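Local coordinates for cellulosome anchoring protein cohesin region (Clostridium thermocellum, PDB 4DH2) that serves as the type I cohesin module of a cellulosome anchoring protein, binding a dockerin module and thereby probably helping attach cellulosomal components to the cell, at residues E9-D14 and P148-L153; V19-V24 and I34-E39; E61-E66 and T114-P119; A75-Y80 and F93-Q98. All blocks are in the same frame, centred on the assembly; numbering follows the deposited sequence.

Interaction 1: residues E9-D14 and P148-L153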
loop_
_atom_site.group_PDB
_atom_site.type_symbol
_atom_site.label_atom_id
_atom_site.label_comp_id
_atom_site.label_asym_id
_atom_site.label_seq_id
_atom_site.Cartn_x
_atom_site.Cartn_y
_atom_site.Cartn_z
ATOM N N GLU A 9 0.716 -7.736 -11.202
ATOM C CA GLU A 9 0.484 -7.913 -12.624
ATOM C C GLU A 9 1.707 -7.529 -13.433
ATOM O O GLU A 9 2.333 -6.505 -13.171
ATOM C CB GLU A 9 -0.702 -7.060 -13.081
ATOM C CG GLU A 9 -2.053 -7.694 -12.799
ATOM C CD GLU A 9 -3.121 -7.216 -13.763
ATOM O OE1 GLU A 9 -3.188 -5.993 -14.029
ATOM O OE2 GLU A 9 -3.878 -8.071 -14.269
ATOM N N ALA A 10 2.035 -8.339 -14.434
ATOM C CA ALA A 10 3.111 -7.966 -15.356
ATOM C C ALA A 10 2.579 -6.875 -16.296
ATOM O O ALA A 10 1.516 -7.015 -16.915
ATOM C CB ALA A 10 3.592 -9.186 -16.121
ATOM N N GLU A 11 3.299 -5.768 -16.367
ATOM C CA GLU A 11 2.816 -4.583 -17.037
ATOM C C GLU A 11 3.975 -3.886 -17.762
ATOM O O GLU A 11 5.131 -4.180 -17.492
ATOM C CB GLU A 11 2.202 -3.658 -15.995
ATOM C CG GLU A 11 1.437 -2.502 -16.559
ATOM C CD GLU A 11 0.888 -1.607 -15.469
ATOM O OE1 GLU A 11 0.791 -2.078 -14.301
ATOM O OE2 GLU A 11 0.588 -0.436 -15.786
ATOM N N THR A 12 3.636 -2.936 -18.636
ATOM C CA THR A 12 4.642 -2.177 -19.379
ATOM C C THR A 12 4.341 -0.689 -19.171
ATOM O O THR A 12 3.181 -0.305 -19.209
ATOM C CB THR A 12 4.582 -2.589 -20.855
ATOM O OG1 THR A 12 4.836 -4.005 -20.966
ATOM C CG2 THR A 12 5.587 -1.829 -21.711
ATOM N N ALA A 13 5.358 0.139 -18.927
ATOM C CA ALA A 13 5.130 1.566 -18.659
ATOM C C ALA A 13 6.367 2.381 -18.971
ATOM O O ALA A 13 7.377 1.825 -19.425
ATOM C CB ALA A 13 4.737 1.748 -17.198
ATOM N N ASP A 14 6.312 3.700 -18.730
ATOM C CA ASP A 14 7.422 4.545 -19.094
ATOM C C ASP A 14 8.408 4.756 -17.972
ATOM O O ASP A 14 9.487 5.293 -18.186
ATOM C CB ASP A 14 6.903 5.916 -19.539
ATOM C CG ASP A 14 6.108 5.847 -20.804
ATOM O OD1 ASP A 14 6.157 4.810 -21.488
ATOM O OD2 ASP A 14 5.412 6.824 -21.144
ATOM N N PRO A 148 1.370 5.141 -15.091
ATOM C CA PRO A 148 1.886 4.104 -14.204
ATOM C C PRO A 148 3.386 4.195 -14.052
ATOM O O PRO A 148 4.111 4.594 -14.973
ATOM C CB PRO A 148 1.481 2.789 -14.908
ATOM C CG PRO A 148 1.186 3.159 -16.305
ATOM C CD PRO A 148 0.703 4.589 -16.280
ATOM N N ILE A 149 3.844 3.805 -12.868
ATOM C CA ILE A 149 5.250 3.613 -12.594
ATOM C C ILE A 149 5.362 2.144 -12.175
ATOM O O ILE A 149 4.684 1.723 -11.251
ATOM C CB ILE A 149 5.706 4.500 -11.412
ATOM C CG1 ILE A 149 5.543 6.018 -11.747
ATOM C CG2 ILE A 149 7.124 4.179 -11.062
ATOM C CD1 ILE A 149 5.772 6.923 -10.533
ATOM N N LEU A 150 6.134 1.339 -12.895
ATOM C CA LEU A 150 6.287 -0.051 -12.498
ATOM C C LEU A 150 7.154 -0.195 -11.258
ATOM O O LEU A 150 8.115 0.534 -11.073
ATOM C CB LEU A 150 6.944 -0.843 -13.625
ATOM C CG LEU A 150 6.215 -0.729 -14.946
ATOM C CD1 LEU A 150 6.993 -1.487 -16.023
ATOM C CD2 LEU A 150 4.827 -1.270 -14.822
ATOM N N ALA A 151 6.851 -1.214 -10.460
ATOM C CA ALA A 151 7.611 -1.462 -9.255
ATOM C C ALA A 151 8.239 -2.849 -9.371
ATOM O O ALA A 151 7.529 -3.838 -9.463
ATOM C CB ALA A 151 6.700 -1.422 -8.041
ATOM N N VAL A 152 9.558 -2.906 -9.408
ATOM C CA VAL A 152 10.222 -4.191 -9.407
ATOM C C VAL A 152 10.349 -4.639 -7.951
ATOM O O VAL A 152 11.135 -4.076 -7.193
ATOM C CB VAL A 152 11.624 -4.089 -10.005
ATOM C CG1 VAL A 152 12.284 -5.502 -10.014
ATOM C CG2 VAL A 152 11.593 -3.440 -11.396
ATOM N N LEU A 153 9.585 -5.641 -7.582
ATOM C CA LEU A 153 9.530 -6.076 -6.194
ATOM C C LEU A 153 10.581 -7.146 -5.870
ATOM O O LEU A 153 10.764 -8.135 -6.586
ATOM C CB LEU A 153 8.165 -6.652 -5.930
ATOM C CG LEU A 153 6.979 -5.733 -6.263
ATOM C CD1 LEU A 153 5.681 -6.433 -6.014
ATOM C CD2 LEU A 153 7.043 -4.440 -5.458
HETATM O O HOH W 1 4.082 5.194 -17.666
#
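A13 and L150 meet where the N-terminal segment E9-D14 lies over the start of strand 149-161. The apolar part of the contact is small: the CB of A13 rests 3.7 Å from L150 CG and 3.9 Å from the ring atom CG of P148, so one methyl group touches both residues. L150 adds its two branches to this patch. With CG beside its own backbone N (chi1 -55°), its CD2 reaches E11 CB at 3.7 Å, while CD1 comes up to the backbone of the other segment, 3.6 Å from the carbonyl O of E11. In one of its two modelled conformers, the extended chain of E11 runs across the proline at about a right angle and brings OE2 to 3.5 Å from P148 CB, a tentative van der Waals approach.

In the cohesin fold, this places an irregular N-terminal lead-in against a sheet strand at the protein surface; L150 itself is bonded through its backbone to Y15 and L17 of strand 15-27.

No direct hydrogen bond crosses between the segments. Polar contact passes instead through a water that accepts from D14 N at 2.9 Å and donates to P148 O at 2.8 Å. The carboxylate of D14 turns to K147, with which OD2 forms a salt bridge.

Interaction 2: residues V19-V24 and I34-E39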
loop_
_atom_site.group_PDB
_atom_site.type_symbol
_atom_site.label_atom_id
_atom_site.label_comp_id
_atom_site.label_asym_id
_atom_site.label_seq_id
_atom_site.Cartn_x
_atom_site.Cartn_y
_atom_site.Cartn_z
ATOM N N VAL A 19 11.368 -1.875 -5.310
ATOM C CA VAL A 19 10.874 -1.955 -3.947
ATOM C C VAL A 19 11.579 -3.140 -3.273
ATOM O O VAL A 19 11.512 -4.261 -3.782
ATOM C CB VAL A 19 9.358 -2.171 -3.923
ATOM C CG1 VAL A 19 8.852 -2.238 -2.521
ATOM C CG2 VAL A 19 8.659 -1.066 -4.690
ATOM N N LEU A 20 12.229 -2.890 -2.131
ATOM C CA LEU A 20 13.022 -3.926 -1.448
ATOM C C LEU A 20 12.615 -4.107 -0.000
ATOM O O LEU A 20 12.341 -3.134 0.696
ATOM C CB LEU A 20 14.498 -3.538 -1.476
ATOM C CG LEU A 20 15.133 -3.215 -2.828
ATOM C CD1 LEU A 20 14.998 -1.747 -3.146
ATOM C CD2 LEU A 20 16.601 -3.612 -2.835
ATOM N N VAL A 21 12.541 -5.360 0.435
ATOM C CA VAL A 21 12.451 -5.641 1.860
ATOM C C VAL A 21 13.886 -5.822 2.333
ATOM O O VAL A 21 14.586 -6.699 1.843
ATOM C CB VAL A 21 11.658 -6.909 2.124
ATOM C CG1 VAL A 21 11.660 -7.231 3.638
ATOM C CG2 VAL A 21 10.246 -6.776 1.611
ATOM N N GLU A 22 14.339 -4.986 3.258
ATOM C CA GLU A 22 15.710 -5.071 3.729
ATOM C C GLU A 22 15.839 -6.164 4.798
ATOM O O GLU A 22 15.246 -6.073 5.858
ATOM C CB GLU A 22 16.173 -3.732 4.274
ATOM C CG GLU A 22 16.190 -2.622 3.213
ATOM C CD GLU A 22 17.065 -2.958 2.002
ATOM O OE1 GLU A 22 18.046 -3.728 2.144
ATOM O OE2 GLU A 22 16.767 -2.455 0.896
ATOM N N GLY A 23 16.658 -7.166 4.516
ATOM C CA GLY A 23 16.791 -8.314 5.393
ATOM C C GLY A 23 17.262 -7.984 6.797
ATOM O O GLY A 23 18.012 -7.037 7.011
ATOM N N VAL A 24 16.823 -8.786 7.768
ATOM C CA VAL A 24 17.267 -8.628 9.139
ATOM C C VAL A 24 17.665 -9.996 9.676
ATOM O O VAL A 24 17.118 -11.007 9.266
ATOM C CB VAL A 24 16.169 -7.995 10.022
ATOM C CG1 VAL A 24 14.914 -8.801 9.959
ATOM C CG2 VAL A 24 16.638 -7.878 11.451
ATOM N N ILE A 34 11.966 -3.825 10.541
ATOM C CA ILE A 34 12.276 -4.222 9.170
ATOM C C ILE A 34 12.033 -3.008 8.257
ATOM O O ILE A 34 10.900 -2.567 8.100
ATOM C CB ILE A 34 11.393 -5.401 8.701
ATOM C CG1 ILE A 34 11.606 -6.637 9.586
ATOM C CG2 ILE A 34 11.704 -5.753 7.238
ATOM C CD1 ILE A 34 10.654 -7.708 9.297
ATOM N N PRO A 35 13.102 -2.445 7.684
ATOM C CA PRO A 35 12.960 -1.307 6.782
ATOM C C PRO A 35 12.557 -1.799 5.406
ATOM O O PRO A 35 13.029 -2.850 4.965
ATOM C CB PRO A 35 14.361 -0.687 6.740
ATOM C CG PRO A 35 15.157 -1.407 7.810
ATOM C CD PRO A 35 14.520 -2.752 7.942
ATOM N N LEU A 36 11.690 -1.021 4.768
ATOM C CA LEU A 36 11.238 -1.269 3.403
ATOM C C LEU A 36 11.643 -0.033 2.597
ATOM O O LEU A 36 11.416 1.092 3.035
ATOM C CB LEU A 36 9.713 -1.453 3.386
ATOM C CG LEU A 36 9.178 -2.430 4.424
ATOM C CD1 LEU A 36 7.662 -2.441 4.403
ATOM C CD2 LEU A 36 9.698 -3.833 4.198
ATOM N N LYS A 37 12.258 -0.249 1.436
ATOM C CA LYS A 37 12.916 0.815 0.702
ATOM C C LYS A 37 12.413 0.900 -0.717
ATOM O O LYS A 37 11.965 -0.087 -1.272
ATOM C CB LYS A 37 14.427 0.567 0.615
ATOM C CG LYS A 37 15.207 0.924 1.866
ATOM C CD LYS A 37 16.706 0.805 1.607
ATOM C CE LYS A 37 17.196 1.898 0.666
ATOM N NZ LYS A 37 18.373 1.492 -0.168
ATOM N N PHE A 38 12.480 2.107 -1.261
ATOM C CA PHE A 38 12.356 2.356 -2.677
ATOM C C PHE A 38 13.727 2.769 -3.166
ATOM O O PHE A 38 14.407 3.590 -2.524
ATOM C CB PHE A 38 11.440 3.551 -2.977
ATOM C CG PHE A 38 9.991 3.343 -2.666
ATOM C CD1 PHE A 38 9.452 2.065 -2.489
ATOM C CD2 PHE A 38 9.142 4.450 -2.612
ATOM C CE1 PHE A 38 8.117 1.909 -2.206
ATOM C CE2 PHE A 38 7.792 4.290 -2.345
ATOM C CZ PHE A 38 7.287 3.015 -2.142
ATOM N N GLU A 39 14.133 2.215 -4.303
ATOM C CA GLU A 39 15.355 2.629 -4.974
ATOM C C GLU A 39 15.044 2.960 -6.424
ATOM O O GLU A 39 14.103 2.406 -7.000
ATOM C CB GLU A 39 16.412 1.518 -4.904
ATOM C CG GLU A 39 16.982 1.266 -3.507
ATOM C CD GLU A 39 18.004 0.130 -3.469
ATOM O OE1 GLU A 39 18.227 -0.533 -4.508
ATOM O OE2 GLU A 39 18.578 -0.104 -2.388
HETATM O O HOH W 2 19.134 -2.113 -0.736
#
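L20 and K37 face each other as the hydrogen-bonded pair of an antiparallel ladder, with V19-F38 and V21-L36 as the non-hydrogen-bonded pairs flanking it. L20 N donates to K37 O at 2.9 Å and K37 N returns a bond to L20 O at 3.0 Å, both nearly straight. E22 N continues the ladder to P35 O.

Apolar contacts occupy the face of V19, V21, L36 and F38. V19 CG2 approaches the F38 ring obliquely, 3.9 Å from CD1, and V21 lies alongside L36, V21 CG1 and CG2 each 4.0 Å from L36 CD2.

Polar ends gather on the face of L20 and K37, as seen with one of the two modelled conformers of E39. Bent at chi3 (70°), the lysine brings NZ to E39 OE2 at 2.7 Å, on the anti lone pair. A water donates to that same oxygen and to E22 OE2; in this conformer, bridge and ammonium might ease the carboxylates' mutual repulsion. L20 CD1 packs crosswise on the aliphatic part of E39, 3.6 Å from CG.

The two strands form a hairpin within the sheet, with a strand beyond each member: 149-161 beside 15-27, and 108-117 beside 31-39. F38 stacks on F110 and meets F49 edge-to-face.

Interaction 3: residues E61-E66 and T114-P119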
loop_
_atom_site.group_PDB
_atom_site.type_symbol
_atom_site.label_atom_id
_atom_site.label_comp_id
_atom_site.label_asym_id
_atom_site.label_seq_id
_atom_site.Cartn_x
_atom_site.Cartn_y
_atom_site.Cartn_z
ATOM N N GLU A 61 4.851 -11.407 14.439
ATOM C CA GLU A 61 3.768 -10.545 14.876
ATOM C C GLU A 61 4.096 -9.086 14.552
ATOM O O GLU A 61 5.127 -8.549 14.974
ATOM C CB GLU A 61 3.565 -10.717 16.391
ATOM C CG GLU A 61 2.429 -9.899 16.943
ATOM C CD GLU A 61 2.237 -10.074 18.439
ATOM O OE1 GLU A 61 3.038 -10.799 19.076
ATOM O OE2 GLU A 61 1.270 -9.485 18.967
ATOM N N VAL A 62 3.222 -8.422 13.800
ATOM C CA VAL A 62 3.478 -7.032 13.481
ATOM C C VAL A 62 2.864 -6.178 14.559
ATOM O O VAL A 62 1.661 -6.247 14.829
ATOM C CB VAL A 62 2.929 -6.641 12.085
ATOM C CG1 VAL A 62 3.266 -5.166 11.783
ATOM C CG2 VAL A 62 3.509 -7.562 11.034
ATOM N N LEU A 63 3.704 -5.370 15.193
ATOM C CA LEU A 63 3.263 -4.548 16.305
ATOM C C LEU A 63 3.048 -3.081 15.928
ATOM O O LEU A 63 2.320 -2.354 16.609
ATOM C CB LEU A 63 4.298 -4.600 17.420
ATOM C CG LEU A 63 4.592 -6.007 17.938
ATOM C CD1 LEU A 63 5.560 -5.968 19.134
ATOM C CD2 LEU A 63 3.314 -6.751 18.317
ATOM N N LYS A 64 3.726 -2.641 14.877
ATOM C CA LYS A 64 3.669 -1.231 14.455
ATOM C C LYS A 64 4.098 -1.103 13.009
ATOM O O LYS A 64 4.974 -1.843 12.527
ATOM C CB LYS A 64 4.629 -0.405 15.316
ATOM C CG LYS A 64 4.453 1.087 15.276
ATOM C CD LYS A 64 5.437 1.777 16.211
ATOM C CE LYS A 64 5.254 3.281 16.185
ATOM N NZ LYS A 64 6.152 3.979 17.148
ATOM N N VAL A 65 3.495 -0.140 12.312
ATOM C CA VAL A 65 3.961 0.253 11.003
ATOM C C VAL A 65 4.125 1.762 11.009
ATOM O O VAL A 65 3.207 2.475 11.418
ATOM C CB VAL A 65 2.931 -0.129 9.948
ATOM C CG1 VAL A 65 3.470 0.187 8.568
ATOM C CG2 VAL A 65 2.552 -1.603 10.094
ATOM N N GLU A 66 5.277 2.243 10.543
ATOM C CA GLU A 66 5.582 3.674 10.531
ATOM C C GLU A 66 6.031 4.126 9.148
ATOM O O GLU A 66 6.748 3.397 8.477
ATOM C CB GLU A 66 6.739 3.960 11.480
ATOM C CG GLU A 66 6.465 3.681 12.943
ATOM C CD GLU A 66 7.740 3.608 13.758
ATOM O OE1 GLU A 66 8.658 2.848 13.384
ATOM O OE2 GLU A 66 7.826 4.322 14.777
ATOM N N THR A 114 7.655 -2.773 12.741
ATOM C CA THR A 114 8.207 -3.246 14.004
ATOM C C THR A 114 7.539 -4.570 14.257
ATOM O O THR A 114 6.309 -4.635 14.385
ATOM C CB THR A 114 7.897 -2.268 15.166
ATOM O OG1 THR A 114 8.424 -0.973 14.858
ATOM C CG2 THR A 114 8.511 -2.771 16.484
ATOM N N VAL A 115 8.327 -5.644 14.330
ATOM C CA VAL A 115 7.759 -6.947 14.498
ATOM C C VAL A 115 8.391 -7.704 15.647
ATOM O O VAL A 115 9.548 -7.470 16.006
ATOM C CB VAL A 115 7.918 -7.793 13.235
ATOM C CG1 VAL A 115 7.446 -6.992 12.021
ATOM C CG2 VAL A 115 9.377 -8.284 13.065
ATOM N N ARG A 116 7.626 -8.636 16.196
ATOM C CA ARG A 116 8.167 -9.535 17.213
ATOM C C ARG A 116 8.339 -10.877 16.594
ATOM O O ARG A 116 7.425 -11.381 15.963
ATOM C CB ARG A 116 7.214 -9.677 18.393
ATOM C CG ARG A 116 7.681 -10.741 19.395
ATOM C CD ARG A 116 6.620 -11.068 20.421
ATOM N NE ARG A 116 6.572 -10.068 21.483
ATOM C CZ ARG A 116 5.465 -9.484 21.924
ATOM N NH1 ARG A 116 4.282 -9.787 21.408
ATOM N NH2 ARG A 116 5.544 -8.587 22.891
ATOM N N ILE A 117 9.514 -11.461 16.760
ATOM C CA ILE A 117 9.743 -12.817 16.305
ATOM C C ILE A 117 9.308 -13.791 17.391
ATOM O O ILE A 117 9.788 -13.721 18.531
ATOM C CB ILE A 117 11.220 -13.030 15.953
ATOM C CG1 ILE A 117 11.670 -11.963 14.955
ATOM C CG2 ILE A 117 11.437 -14.467 15.436
ATOM C CD1 ILE A 117 13.130 -12.018 14.626
ATOM N N LYS A 118 8.398 -14.700 17.066
ATOM C CA LYS A 118 7.796 -15.512 18.122
ATOM C C LYS A 118 8.830 -16.407 18.791
ATOM O O LYS A 118 9.607 -17.067 18.125
ATOM C CB LYS A 118 6.588 -16.294 17.602
ATOM C CG LYS A 118 5.475 -15.357 17.137
ATOM C CD LYS A 118 4.127 -16.038 17.024
ATOM C CE LYS A 118 3.085 -15.046 16.539
ATOM N NZ LYS A 118 1.749 -15.668 16.354
ATOM N N PRO A 119 8.863 -16.396 20.128
ATOM C CA PRO A 119 9.943 -17.098 20.825
ATOM C C PRO A 119 9.848 -18.608 20.677
ATOM O O PRO A 119 10.836 -19.281 20.933
ATOM C CB PRO A 119 9.750 -16.686 22.295
ATOM C CG PRO A 119 8.308 -16.284 22.411
ATOM C CD PRO A 119 7.944 -15.708 21.052
HETATM O O HOH W 3 7.451 0.562 12.978
#
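A classic beta bulge interrupts the antiparallel pairing of strands 60-67 and 108-117, with L63 and K64 both set opposite T114. The carbonyl O of T114 accepts two backbone bonds, from L63 N at 2.8 Å and, longer, from K64 N at 3.3 Å. T114 N donates to K64 O at 2.8 Å and an almost linear 177°, which restores the ladder beyond the bulge. Before it, E61 and R116 form a regular hydrogen-bonded pair.

That pair is joined again by its side chains, which lie side by side. With CG anti to the backbone N (chi1 -178°), E61 extends until OE1 meets R116 NH1 in a 2.8 Å salt bridge. The oxygen lies near the guanidinium plane, whereas NH1 comes from above the carboxylate, the two planes being 58° apart. L63 CD1 lies over one face of the guanidinium and touches R116 CB at 4.1 Å. On the other face of the sheet, the side chains of V62 and V115 cross obliquely, V62 CG2 meeting V115 CG1 at 4.1 Å, and V62 also packs on I82 and I89.

Two residues opposite one, with a single carbonyl taking both amides, is the classic bulge, here on an outermost strand of the cohesin sheet within this chain.

Interaction 4: residues A75-Y80 and F93-Q98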
loop_
_atom_site.group_PDB
_atom_site.type_symbol
_atom_site.label_atom_id
_atom_site.label_comp_id
_atom_site.label_asym_id
_atom_site.label_seq_id
_atom_site.Cartn_x
_atom_site.Cartn_y
_atom_site.Cartn_z
ATOM N N ALA A 75 1.242 12.455 8.045
ATOM C CA ALA A 75 -0.023 12.639 8.731
ATOM C C ALA A 75 -1.196 12.680 7.782
ATOM O O ALA A 75 -2.265 12.169 8.098
ATOM C CB ALA A 75 0.025 13.941 9.587
ATOM N N ASN A 76 -1.022 13.298 6.608
ATOM C CA ASN A 76 -2.105 13.396 5.639
ATOM C C ASN A 76 -1.963 12.456 4.444
ATOM O O ASN A 76 -2.956 12.165 3.754
ATOM C CB ASN A 76 -2.171 14.811 5.080
ATOM C CG ASN A 76 -2.689 15.797 6.108
ATOM O OD1 ASN A 76 -3.685 15.515 6.767
ATOM N ND2 ASN A 76 -1.988 16.898 6.296
ATOM N N ASN A 77 -0.745 12.011 4.193
ATOM C CA ASN A 77 -0.461 11.325 2.918
ATOM C C ASN A 77 -0.279 9.812 3.016
ATOM O O ASN A 77 -0.274 9.125 1.986
ATOM C CB ASN A 77 0.781 11.905 2.278
ATOM C CG ASN A 77 0.597 13.315 1.803
ATOM O OD1 ASN A 77 -0.495 13.898 1.829
ATOM N ND2 ASN A 77 1.676 13.871 1.359
ATOM N N PHE A 78 -0.146 9.308 4.238
ATOM C CA PHE A 78 0.298 7.923 4.478
ATOM C C PHE A 78 -0.654 7.185 5.410
ATOM O O PHE A 78 -0.993 7.674 6.490
ATOM C CB PHE A 78 1.731 7.922 5.031
ATOM C CG PHE A 78 2.273 6.560 5.313
ATOM C CD1 PHE A 78 3.066 5.916 4.377
ATOM C CD2 PHE A 78 2.023 5.922 6.528
ATOM C CE1 PHE A 78 3.583 4.652 4.639
ATOM C CE2 PHE A 78 2.533 4.653 6.787
ATOM C CZ PHE A 78 3.306 4.016 5.851
ATOM N N ASP A 79 -1.125 6.029 4.954
ATOM C CA ASP A 79 -1.946 5.155 5.768
ATOM C C ASP A 79 -1.485 3.727 5.603
ATOM O O ASP A 79 -0.886 3.365 4.591
ATOM C CB ASP A 79 -3.392 5.200 5.329
ATOM C CG ASP A 79 -4.079 6.484 5.731
ATOM O OD1 ASP A 79 -4.512 6.577 6.896
ATOM O OD2 ASP A 79 -4.181 7.386 4.871
ATOM N N TYR A 80 -1.794 2.909 6.591
ATOM C CA TYR A 80 -1.600 1.473 6.448
ATOM C C TYR A 80 -2.708 0.758 7.177
ATOM O O TYR A 80 -3.369 1.333 8.034
ATOM C CB TYR A 80 -0.266 1.061 7.044
ATOM C CG TYR A 80 -0.300 1.041 8.548
ATOM C CD1 TYR A 80 -0.625 -0.130 9.238
ATOM C CD2 TYR A 80 -0.050 2.200 9.280
ATOM C CE1 TYR A 80 -0.679 -0.142 10.625
ATOM C CE2 TYR A 80 -0.104 2.189 10.683
ATOM C CZ TYR A 80 -0.420 1.018 11.334
ATOM O OH TYR A 80 -0.482 1.013 12.717
ATOM N N PHE A 93 -0.357 5.490 -0.047
ATOM C CA PHE A 93 0.207 6.828 -0.043
ATOM C C PHE A 93 -0.415 7.648 -1.140
ATOM O O PHE A 93 -0.621 7.147 -2.241
ATOM C CB PHE A 93 1.711 6.760 -0.293
ATOM C CG PHE A 93 2.315 8.094 -0.572
ATOM C CD1 PHE A 93 2.709 8.919 0.464
ATOM C CD2 PHE A 93 2.437 8.548 -1.867
ATOM C CE1 PHE A 93 3.227 10.189 0.209
ATOM C CE2 PHE A 93 2.944 9.818 -2.143
ATOM C CZ PHE A 93 3.342 10.649 -1.089
ATOM N N ASP A 94 -0.722 8.913 -0.843
ATOM C CA ASP A 94 -1.151 9.845 -1.851
ATOM C C ASP A 94 -0.736 11.243 -1.389
ATOM O O ASP A 94 -0.952 11.604 -0.239
ATOM C CB ASP A 94 -2.668 9.811 -2.008
ATOM C CG ASP A 94 -3.191 10.875 -2.937
ATOM O OD1 ASP A 94 -2.754 10.901 -4.108
ATOM O OD2 ASP A 94 -4.048 11.718 -2.508
ATOM N N ASP A 95 -0.128 12.012 -2.284
ATOM C CA ASP A 95 0.097 13.443 -2.055
ATOM C C ASP A 95 -1.241 14.186 -2.047
ATOM O O ASP A 95 -1.739 14.649 -3.060
ATOM C CB ASP A 95 1.068 13.966 -3.086
ATOM C CG ASP A 95 1.351 15.449 -2.909
ATOM O OD1 ASP A 95 1.171 15.916 -1.777
ATOM O OD2 ASP A 95 1.760 16.109 -3.890
ATOM N N ASP A 96 -1.800 14.285 -0.846
ATOM C CA ASP A 96 -3.206 14.584 -0.615
ATOM C C ASP A 96 -3.713 15.894 -1.200
ATOM O O ASP A 96 -4.860 15.979 -1.604
ATOM C CB ASP A 96 -3.417 14.566 0.897
ATOM C CG ASP A 96 -4.864 14.718 1.305
ATOM O OD1 ASP A 96 -5.731 13.918 0.871
ATOM O OD2 ASP A 96 -5.131 15.672 2.071
ATOM N N LYS A 97 -2.852 16.894 -1.267
ATOM C CA LYS A 97 -3.278 18.216 -1.725
ATOM C C LYS A 97 -3.274 18.370 -3.236
ATOM O O LYS A 97 -3.837 19.349 -3.770
ATOM C CB LYS A 97 -2.419 19.285 -1.081
ATOM C CG LYS A 97 -2.600 19.321 0.418
ATOM C CD LYS A 97 -1.621 20.266 1.086
ATOM C CE LYS A 97 -1.876 20.323 2.583
ATOM N NZ LYS A 97 -3.308 20.618 2.874
ATOM N N GLN A 98 -2.679 17.401 -3.939
ATOM C CA GLN A 98 -2.833 17.319 -5.381
ATOM C C GLN A 98 -2.306 18.486 -6.177
ATOM O O GLN A 98 -2.861 18.789 -7.228
ATOM C CB GLN A 98 -4.292 17.126 -5.761
ATOM C CG GLN A 98 -4.954 15.951 -5.057
ATOM C CD GLN A 98 -4.338 14.616 -5.442
ATOM O OE1 GLN A 98 -3.776 14.462 -6.530
ATOM N NE2 GLN A 98 -4.441 13.639 -4.542
HETATM O O HOH W 4 1.787 16.802 0.547
#
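N77 holds its amide against the turn D95-Q98, its OD1 facing the backbone N of D96. The 3.0 Å bond between these two is nearly straight at the hydrogen, yet the donor stands 60° out of the amide's carbonyl plane. Because CG lies beside the backbone N (chi1 -68°), the amide sits alongside the carboxylate of D95, the two planes turned 70° apart. A water joins them, accepting from N77 ND2 at 3.0 Å and donating to D95 OD1 at 2.6 Å; ND2 also hydrogen-bonds T72 OG1. F93 CE1 lies 3.6 Å from N77 CB. N77 O accepts from D94 N at 2.9 Å just where helix 74-77 gives way to the hairpin of strands 78-83 and 88-94. D96 CB packs against N76 O at 3.8 Å.

Side chains of the hairpin and of the turn that follows it also face the bound dockerin. D94 OD2 and D96 OD1 both form salt bridges with K25 of the dockerin chain, and Q98 OE1 takes a hydrogen bond from its R26. By binding the backbone of D96, N77 probably helps set the turn that carries this acid. D94 and D96 together would probably make an electrostatically favourable site for K25 of the dockerin chain, while D79 meets its K61 separately.

Overall arrangement
All four contacts reach the same sheet of the cohesin domain. Interaction 1 closes the longest loop and encloses the others; interaction 2 precedes interaction 3, inside whose loop interaction 4 is nested. Strands 149-161, 15-27, 31-39, 108-117 and 60-67 succeed one another, joining interactions 1, 2 and 3 from neighbour to neighbour, while interaction 4 lies at the other end of the strand order, on 88-94 and 78-83. Interactions 1 and 3 have centres about 29 Å apart, on opposite sides of the chain's centre. Yet V65 and E66 of interaction 3 pack on Y80 and F78 of interaction 4, so the sheet's outermost strands come together. Of the four, only interaction 4 touches the dockerin.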